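Local coordinates for protein dTDP-4-dehydrorhamnose Reductase (Yersinia enterocolitica, PDB 5U9C) that probably catalyses the NADPH-dependent reduction of dTDP-4-dehydro-beta-L-rhamnose to dTDP-beta-L-rhamnose in dTDP-L-rhamnose biosynthesis, at residues Ala91-Ser105 with Ser140-Ala154. Sequence-based numbering, arbitrary orientation.
Sequences AQAAKFCGAWLLYLS and SVRNACTNNHLIIRA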
loop_
_atom_site.group_PDB
_atom_site.type_symbol
_atom_site.label_atom_id
_atom_site.label_comp_id
_atom_site.label_asym_id
_atom_site.label_seq_id
_atom_site.Cartn_x
_atom_site.Cartn_y
_atom_site.Cartn_z
ATOM N N ALA D 91 20.724 8.234 -27.122
ATOM C CA ALA D 91 21.487 7.080 -26.613
ATOM C C ALA D 91 21.918 6.139 -27.757
ATOM O O ALA D 91 23.044 5.660 -27.758
ATOM C CB ALA D 91 20.679 6.327 -25.592
ATOM N N GLN D 92 21.036 5.911 -28.736
ATOM C CA GLN D 92 21.378 5.057 -29.868
ATOM C C GLN D 92 22.514 5.704 -30.676
ATOM O O GLN D 92 23.442 5.018 -31.093
ATOM C CB GLN D 92 20.161 4.754 -30.771
ATOM C CG GLN D 92 19.135 3.793 -30.176
ATOM C CD GLN D 92 19.727 2.436 -29.814
ATOM O OE1 GLN D 92 20.668 1.957 -30.453
ATOM N NE2 GLN D 92 19.144 1.791 -28.814
ATOM N N ALA D 93 22.434 7.020 -30.872
ATOM C CA ALA D 93 23.466 7.750 -31.584
ATOM C C ALA D 93 24.812 7.697 -30.807
ATOM O O ALA D 93 25.869 7.464 -31.411
ATOM C CB ALA D 93 23.035 9.175 -31.835
ATOM N N ALA D 94 24.764 7.868 -29.485
ATOM C CA ALA D 94 25.982 7.781 -28.643
ATOM C C ALA D 94 26.643 6.403 -28.790
ATOM O O ALA D 94 27.858 6.306 -28.996
ATOM C CB ALA D 94 25.672 8.064 -27.175
ATOM N N LYS D 95 25.830 5.354 -28.738
ATOM C CA LYS D 95 26.328 4.001 -28.908
ATOM C C LYS D 95 26.982 3.803 -30.282
ATOM O O LYS D 95 28.058 3.220 -30.387
ATOM C CB LYS D 95 25.199 2.995 -28.773
ATOM C CG LYS D 95 25.652 1.552 -28.975
ATOM C CD LYS D 95 24.475 0.609 -28.984
ATOM C CE LYS D 95 24.936 -0.822 -29.252
ATOM N NZ LYS D 95 23.760 -1.730 -29.314
ATOM N N PHE D 96 26.313 4.284 -31.321
ATOM C CA PHE D 96 26.807 4.138 -32.683
ATOM C C PHE D 96 28.155 4.832 -32.909
ATOM O O PHE D 96 29.033 4.262 -33.536
ATOM C CB PHE D 96 25.790 4.653 -33.709
ATOM C CG PHE D 96 26.187 4.380 -35.134
ATOM C CD1 PHE D 96 25.919 3.133 -35.720
ATOM C CD2 PHE D 96 26.841 5.349 -35.892
ATOM C CE1 PHE D 96 26.292 2.871 -37.038
ATOM C CE2 PHE D 96 27.221 5.091 -37.210
ATOM C CZ PHE D 96 26.944 3.850 -37.783
ATOM N N CYS D 97 28.330 6.055 -32.422
ATOM C CA CYS D 97 29.612 6.704 -32.635
ATOM C C CYS D 97 30.611 6.555 -31.475
ATOM O O CYS D 97 31.700 7.084 -31.540
ATOM C CB CYS D 97 29.405 8.156 -33.069
ATOM S SG CYS D 97 28.653 9.195 -31.865
ATOM N N GLY D 98 30.268 5.779 -30.449
ATOM C CA GLY D 98 31.183 5.536 -29.316
ATOM C C GLY D 98 31.399 6.697 -28.347
ATOM O O GLY D 98 32.409 6.748 -27.641
ATOM N N ALA D 99 30.438 7.611 -28.281
ATOM C CA ALA D 99 30.563 8.761 -27.414
ATOM C C ALA D 99 30.168 8.443 -25.979
ATOM O O ALA D 99 29.230 7.662 -25.730
ATOM C CB ALA D 99 29.687 9.895 -27.943
ATOM N N TRP D 100 30.880 9.059 -25.037
ATOM C CA TRP D 100 30.532 8.984 -23.611
ATOM C C TRP D 100 29.329 9.915 -23.447
ATOM O O TRP D 100 29.374 11.062 -23.888
ATOM C CB TRP D 100 31.714 9.436 -22.771
ATOM C CG TRP D 100 31.516 9.555 -21.280
ATOM C CD1 TRP D 100 31.724 8.580 -20.333
ATOM C CD2 TRP D 100 31.198 10.748 -20.559
ATOM N NE1 TRP D 100 31.515 9.095 -19.075
ATOM C CE2 TRP D 100 31.201 10.422 -19.185
ATOM C CE3 TRP D 100 30.885 12.060 -20.941
ATOM C CZ2 TRP D 100 30.912 11.362 -18.196
ATOM C CZ3 TRP D 100 30.602 12.987 -19.962
ATOM C CH2 TRP D 100 30.618 12.631 -18.599
ATOM N N LEU D 101 28.253 9.408 -22.844
ATOM C CA LEU D 101 27.005 10.142 -22.705
ATOM C C LEU D 101 26.642 10.472 -21.276
ATOM O O LEU D 101 26.542 9.583 -20.424
ATOM C CB LEU D 101 25.870 9.316 -23.314
ATOM C CG LEU D 101 24.427 9.807 -23.162
ATOM C CD1 LEU D 101 24.221 11.174 -23.785
ATOM C CD2 LEU D 101 23.488 8.818 -23.817
ATOM N N LEU D 102 26.387 11.747 -21.027
ATOM C CA LEU D 102 25.971 12.212 -19.720
ATOM C C LEU D 102 24.510 12.577 -19.833
ATOM O O LEU D 102 24.134 13.353 -20.704
ATOM C CB LEU D 102 26.815 13.406 -19.256
ATOM C CG LEU D 102 26.396 14.172 -17.985
ATOM C CD1 LEU D 102 26.048 13.288 -16.832
ATOM C CD2 LEU D 102 27.490 15.137 -17.553
ATOM N N TYR D 103 23.691 11.978 -18.986
ATOM C CA TYR D 103 22.249 12.237 -18.956
ATOM C C TYR D 103 21.889 12.849 -17.612
ATOM O O TYR D 103 22.170 12.272 -16.568
ATOM C CB TYR D 103 21.445 10.934 -19.179
ATOM C CG TYR D 103 19.930 11.069 -19.110
ATOM C CD1 TYR D 103 19.256 11.985 -19.914
ATOM C CD2 TYR D 103 19.156 10.214 -18.319
ATOM C CE1 TYR D 103 17.871 12.096 -19.888
ATOM C CE2 TYR D 103 17.765 10.314 -18.294
ATOM C CZ TYR D 103 17.135 11.251 -19.088
ATOM O OH TYR D 103 15.774 11.362 -19.101
ATOM N N LEU D 104 21.313 14.042 -17.653
ATOM C CA LEU D 104 20.861 14.711 -16.444
ATOM C C LEU D 104 19.467 14.182 -16.103
ATOM O O LEU D 104 18.520 14.392 -16.853
ATOM C CB LEU D 104 20.797 16.216 -16.660
ATOM C CG LEU D 104 20.234 17.046 -15.495
ATOM C CD1 LEU D 104 21.141 16.921 -14.276
ATOM C CD2 LEU D 104 20.083 18.492 -15.924
ATOM N N SER D 105 19.351 13.485 -14.980
ATOM C CA SER D 105 18.052 12.941 -14.534
ATOM C C SER D 105 17.572 13.689 -13.289
ATOM O O SER D 105 18.120 14.734 -12.947
ATOM C CB SER D 105 18.099 11.414 -14.340
ATOM O OG SER D 105 16.770 10.881 -14.184
ATOM N N SER D 140 16.896 3.842 -21.240
ATOM C CA SER D 140 17.369 3.935 -22.634
ATOM C C SER D 140 18.872 4.185 -22.691
ATOM O O SER D 140 19.579 3.605 -23.521
ATOM C CB SER D 140 16.662 5.074 -23.372
ATOM O OG SER D 140 15.326 4.742 -23.603
ATOM N N VAL D 141 19.348 5.045 -21.802
ATOM C CA VAL D 141 20.756 5.395 -21.716
ATOM C C VAL D 141 21.589 4.185 -21.253
ATOM O O VAL D 141 22.579 3.826 -21.914
ATOM C CB VAL D 141 20.964 6.617 -20.809
ATOM C CG1 VAL D 141 22.441 6.846 -20.504
ATOM C CG2 VAL D 141 20.348 7.856 -21.456
ATOM N N ARG D 142 21.163 3.537 -20.165
ATOM C CA ARG D 142 21.884 2.361 -19.616
ATOM C C ARG D 142 21.983 1.199 -20.558
ATOM O O ARG D 142 23.059 0.615 -20.700
ATOM C CB ARG D 142 21.231 1.815 -18.339
ATOM C CG ARG D 142 21.439 2.689 -17.146
ATOM C CD ARG D 142 21.234 1.925 -15.843
ATOM N NE ARG D 142 21.252 2.900 -14.773
ATOM C CZ ARG D 142 20.212 3.657 -14.451
ATOM N NH1 ARG D 142 20.331 4.558 -13.488
ATOM N NH2 ARG D 142 19.057 3.530 -15.106
ATOM N N ASN D 143 20.846 0.837 -21.148
ATOM C CA ASN D 143 20.783 -0.256 -22.090
ATOM C C ASN D 143 21.672 -0.026 -23.347
ATOM O O ASN D 143 22.341 -0.942 -23.792
ATOM C CB ASN D 143 19.330 -0.535 -22.492
ATOM C CG ASN D 143 18.456 -0.964 -21.306
ATOM O OD1 ASN D 143 18.902 -0.990 -20.148
ATOM N ND2 ASN D 143 17.192 -1.263 -21.589
ATOM N N ALA D 144 21.703 1.195 -23.877
ATOM C CA ALA D 144 22.501 1.499 -25.077
ATOM C C ALA D 144 23.995 1.729 -24.819
ATOM O O ALA D 144 24.826 1.213 -25.560
ATOM C CB ALA D 144 21.925 2.716 -25.785
ATOM N N CYS D 145 24.328 2.519 -23.798
ATOM C CA CYS D 145 25.724 2.894 -23.494
ATOM C C CYS D 145 26.223 2.343 -22.171
ATOM O O CYS D 145 26.873 3.056 -21.401
ATOM C CB CYS D 145 25.813 4.418 -23.448
ATOM S SG CYS D 145 25.235 5.193 -24.959
ATOM N N THR D 146 25.982 1.057 -21.950
ATOM C CA THR D 146 26.291 0.401 -20.662
ATOM C C THR D 146 27.606 0.753 -19.969
ATOM O O THR D 146 27.593 1.091 -18.789
ATOM C CB THR D 146 26.184 -1.136 -20.768
ATOM O OG1 THR D 146 24.926 -1.473 -21.352
ATOM C CG2 THR D 146 26.271 -1.784 -19.381
ATOM N N ASN D 147 28.724 0.690 -20.669
ATOM C CA ASN D 147 30.000 0.939 -19.997
ATOM C C ASN D 147 30.555 2.330 -20.319
ATOM O O ASN D 147 31.725 2.618 -20.052
ATOM C CB ASN D 147 31.007 -0.151 -20.414
ATOM C CG ASN D 147 32.121 -0.354 -19.397
ATOM O OD1 ASN D 147 31.899 -0.273 -18.187
ATOM N ND2 ASN D 147 33.326 -0.690 -19.885
ATOM N N ASN D 148 29.722 3.207 -20.860
ATOM C CA ASN D 148 30.219 4.510 -21.260
ATOM C C ASN D 148 29.151 5.597 -21.116
ATOM O O ASN D 148 28.903 6.367 -22.044
ATOM C CB ASN D 148 30.725 4.397 -22.713
ATOM C CG ASN D 148 31.756 5.449 -23.068
ATOM O OD1 ASN D 148 32.506 5.932 -22.216
ATOM N ND2 ASN D 148 31.846 5.762 -24.358
ATOM N N HIS D 149 28.494 5.637 -19.954
ATOM C CA HIS D 149 27.506 6.671 -19.679
ATOM C C HIS D 149 27.622 7.118 -18.239
ATOM O O HIS D 149 28.191 6.395 -17.385
ATOM C CB HIS D 149 26.086 6.166 -19.891
ATOM C CG HIS D 149 25.648 5.170 -18.862
ATOM N ND1 HIS D 149 25.847 3.812 -19.005
ATOM C CD2 HIS D 149 25.042 5.338 -17.661
ATOM C CE1 HIS D 149 25.376 3.186 -17.937
ATOM N NE2 HIS D 149 24.898 4.089 -17.101
ATOM N N LEU D 150 27.067 8.294 -17.980
ATOM C CA LEU D 150 26.964 8.828 -16.629
ATOM C C LEU D 150 25.569 9.437 -16.480
ATOM O O LEU D 150 25.163 10.305 -17.275
ATOM C CB LEU D 150 28.035 9.869 -16.334
ATOM C CG LEU D 150 27.972 10.497 -14.930
ATOM C CD1 LEU D 150 28.031 9.447 -13.829
ATOM C CD2 LEU D 150 29.071 11.524 -14.723
ATOM N N ILE D 151 24.833 8.964 -15.484
ATOM C CA ILE D 151 23.499 9.474 -15.181
ATOM C C ILE D 151 23.606 10.162 -13.838
ATOM O O ILE D 151 24.044 9.542 -12.846
ATOM C CB ILE D 151 22.475 8.337 -15.120
ATOM C CG1 ILE D 151 22.246 7.793 -16.533
ATOM C CG2 ILE D 151 21.156 8.821 -14.509
ATOM C CD1 ILE D 151 21.540 6.451 -16.568
ATOM N N ILE D 152 23.262 11.445 -13.811
ATOM C CA ILE D 152 23.305 12.230 -12.585
ATOM C C ILE D 152 21.897 12.676 -12.244
ATOM O O ILE D 152 21.210 13.314 -13.061
ATOM C CB ILE D 152 24.171 13.474 -12.709
ATOM C CG1 ILE D 152 25.584 13.111 -13.174
ATOM C CG2 ILE D 152 24.202 14.219 -11.366
ATOM C CD1 ILE D 152 26.480 14.319 -13.372
ATOM N N ARG D 153 21.469 12.358 -11.037
ATOM C CA ARG D 153 20.159 12.774 -10.571
ATOM C C ARG D 153 20.340 14.000 -9.692
ATOM O O ARG D 153 21.078 13.971 -8.708
ATOM C CB ARG D 153 19.449 11.654 -9.808
ATOM C CG ARG D 153 19.245 10.371 -10.605
ATOM C CD ARG D 153 18.360 9.382 -9.855
ATOM N NE ARG D 153 18.129 8.144 -10.580
ATOM C CZ ARG D 153 18.423 6.909 -10.172
ATOM N NH1 ARG D 153 18.940 6.660 -8.966
ATOM N NH2 ARG D 153 18.126 5.889 -10.968
ATOM N N ALA D 154 19.701 15.094 -10.103
ATOM C CA ALA D 154 19.698 16.353 -9.357
ATOM C C ALA D 154 18.327 16.515 -8.707
ATOM O O ALA D 154 17.331 15.968 -9.179
ATOM C CB ALA D 154 19.964 17.535 -10.287
HETATM O O HOH W 1 34.181 7.008 -25.080
HETATM O O HOH W 2 29.458 4.628 -26.033
#
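Leu101-Ser105 and His149-Arg153 run side by side as parallel strands, joined by six backbone hydrogen bonds; the first runs from Leu101 N to Asn148 O and the last from Ala154 N to Ser105 O. The shortest links Ser105 N to Ile152 O at 2.7 Å. In the last, Ala154 N sits above the carbonyl plane of Ser105 rather than on a lone pair.

On one face, Leu102 CD1 lies 3.6 Å from Ile152 CD1. With CG of Leu102 anti to the backbone N (chi1 171°) and chi2 at 46°, CD1 leans toward the neighbouring strand. It also touches Leu150 O and Leu150 CG. Trp100 and Leu150 lie side by side, with Trp100 CZ2 3.7 Å from Leu150 CB. Helix 196-209 covers this face.

Each strand follows a helix, as in the Rossmann fold of this NADP-dependent family, and the two are neighbours inside a parallel sheet of six strands. Helices 76-97 and 129-144 pack on the other face, their short segments here only 21° from parallel. Val141 of helix 129-144 sets both methyls against the sheet: CG1 meets Leu101 CD2 at 4.0 Å, and CG2 touches CB and CG of Tyr103. Between the helices, Ala91 CB touches Ala144 CB at 3.8 Å. Cys145, just past its helix, rests SG against Ala91 O and lies 3.7 Å from Ala94 CB.

At the turn end, Asn148 OD1 meets the edge of the Trp100 ring in its plane, 3.3 Å from CD1. Asn148 ND2 donates to two waters, which in turn donate to Gly98 O and Ala99 O. His149 ND1 donates to Cys145 O at 2.7 Å, and Asn148 N donates to the same oxygen from the opposite face of its plane. At the far end, Ser105 CB packs on Arg153 CG, while Glu138 forms a salt bridge with Arg153 and a hydrogen bond with Ser105 OG.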